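PDB 2CUL: glucose-inhibited division protein A-related protein, probable oxidoreductase from Thermus thermophilus, which binds flavin-adenine dinucleotide in a Rossmann-type fold and is probably a flavin-dependent oxidoreductase related to the division protein GidA. Local coordinates for residues E187-E190 with K191-R194. Residues are numbered along the deposited sequence; the frame is centred on the assembly and turned at random.
Sequences EWEE and KTFR
Glu189 reaches across a tight hairpin turn to Thr192, and its side chain can be followed atom by atom. Glu189 CB lies 3.4 Å from Thr192 OG1. CG, anti to the backbone N (chi1 -179°), stays beside the same hydroxyl, and the extended chain brings the carboxylate up to it, with Glu189 CD 3.2 Å from Thr192 OG1. Glu189 OE1 finally takes the hydroxyl proton of Thr192 OG1 at 2.6 Å, on its anti side and somewhat out of the carboxylate plane, while Thr192 CG2 packs against that same OE1. At the other tip, Glu189 OE2 is 5.0 Å from Lys191 NZ, opposite charges that are not in contact. Thr192 OG1 works both ways, since it also accepts a weak bond from Arg194 N.

The backbone of Glu189 closes the turn. Glu189 O accepts from both Phe193 N, at 2.6 Å, and Thr192 N, and Glu189 N donates to Arg194 O at 2.8 Å. Phe193 and Arg194 thus both face Glu189, a G1 beta bulge, with Phe193 in the left-handed region (phi 72°).

Away from the Glu189 and Thr192 side chains, the edge of Trp188 is directed at the face of Phe193 in an offset edge-to-face pair, planes at 73°, with Trp188 CZ2 3.6 Å from Phe193 CD1. Trp188 NE1 bonds to Ala203 O.

The turn joins the short strands 188-189 and 194-195. Phe193 pairs through its backbone with Ala203 and packs against Tyr202 of strand 201-203, and it also lies on Arg222 and Leu223 of helix 213-230, where Thr192 touches His226.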
# COMPACT_ATOMS: atom_id res chain seq x y z
N GLU A 187 3.99 -17.28 0.74
CA GLU A 187 2.68 -16.87 0.23
C GLU A 187 2.81 -16.04 -1.04
O GLU A 187 1.88 -15.97 -1.84
CB GLU A 187 1.96 -15.98 1.26
CG GLU A 187 1.72 -16.61 2.61
CD GLU A 187 0.47 -17.46 2.63
OE1 GLU A 187 -0.13 -17.69 1.55
OE2 GLU A 187 0.10 -17.91 3.73
N TRP A 188 3.98 -15.44 -1.22
CA TRP A 188 4.21 -14.53 -2.33
C TRP A 188 5.14 -15.00 -3.45
O TRP A 188 6.20 -15.57 -3.19
CB TRP A 188 4.75 -13.24 -1.70
CG TRP A 188 4.84 -12.05 -2.58
CD1 TRP A 188 3.80 -11.35 -3.13
CD2 TRP A 188 6.03 -11.33 -2.92
NE1 TRP A 188 4.27 -10.23 -3.78
CE2 TRP A 188 5.63 -10.19 -3.66
CE3 TRP A 188 7.39 -11.52 -2.65
CZ2 TRP A 188 6.55 -9.26 -4.15
CZ3 TRP A 188 8.31 -10.59 -3.14
CH2 TRP A 188 7.88 -9.48 -3.88
N GLU A 189 4.72 -14.76 -4.69
CA GLU A 189 5.52 -15.11 -5.86
C GLU A 189 6.18 -13.81 -6.32
O GLU A 189 5.55 -12.96 -6.95
CB GLU A 189 4.63 -15.68 -6.96
CG GLU A 189 5.36 -16.09 -8.23
CD GLU A 189 4.51 -16.93 -9.16
OE1 GLU A 189 3.39 -16.50 -9.52
OE2 GLU A 189 4.95 -18.03 -9.55
N GLU A 190 7.46 -13.65 -5.98
CA GLU A 190 8.22 -12.44 -6.30
C GLU A 190 8.15 -11.94 -7.75
O GLU A 190 8.05 -10.74 -7.99
CB GLU A 190 9.68 -12.64 -5.91
CG GLU A 190 10.52 -11.37 -5.95
CD GLU A 190 11.96 -11.62 -5.57
OE1 GLU A 190 12.20 -12.17 -4.47
OE2 GLU A 190 12.86 -11.26 -6.35
N LYS A 191 8.18 -12.86 -8.71
CA LYS A 191 8.16 -12.47 -10.12
C LYS A 191 6.83 -11.89 -10.60
O LYS A 191 6.81 -11.05 -11.49
CB LYS A 191 8.50 -13.68 -11.00
CG LYS A 191 9.87 -14.29 -10.73
CD LYS A 191 10.09 -15.52 -11.60
CE LYS A 191 9.05 -16.60 -11.31
NZ LYS A 191 9.22 -17.79 -12.19
N THR A 192 5.73 -12.34 -10.00
CA THR A 192 4.39 -11.90 -10.40
C THR A 192 3.64 -11.09 -9.35
O THR A 192 2.58 -10.54 -9.63
CB THR A 192 3.52 -13.10 -10.74
OG1 THR A 192 3.38 -13.93 -9.57
CG2 THR A 192 4.15 -13.92 -11.86
N PHE A 193 4.18 -11.05 -8.13
CA PHE A 193 3.55 -10.33 -7.02
C PHE A 193 2.30 -11.04 -6.52
O PHE A 193 1.57 -10.52 -5.69
CB PHE A 193 3.19 -8.90 -7.44
CG PHE A 193 4.38 -8.02 -7.69
CD1 PHE A 193 4.96 -7.30 -6.66
CD2 PHE A 193 4.93 -7.94 -8.97
CE1 PHE A 193 6.08 -6.50 -6.89
CE2 PHE A 193 6.05 -7.14 -9.21
CZ PHE A 193 6.62 -6.42 -8.17
N ARG A 194 2.06 -12.24 -7.03
CA ARG A 194 0.88 -13.00 -6.65
C ARG A 194 0.92 -13.60 -5.25
O ARG A 194 1.95 -14.11 -4.80
CB ARG A 194 0.65 -14.15 -7.65
CG ARG A 194 0.16 -13.71 -9.02
CD ARG A 194 -1.36 -13.64 -9.06
NE ARG A 194 -1.96 -14.97 -8.95
CZ ARG A 194 -2.66 -15.41 -7.91
NH1 ARG A 194 -3.16 -16.64 -7.92
NH2 ARG A 194 -2.88 -14.62 -6.87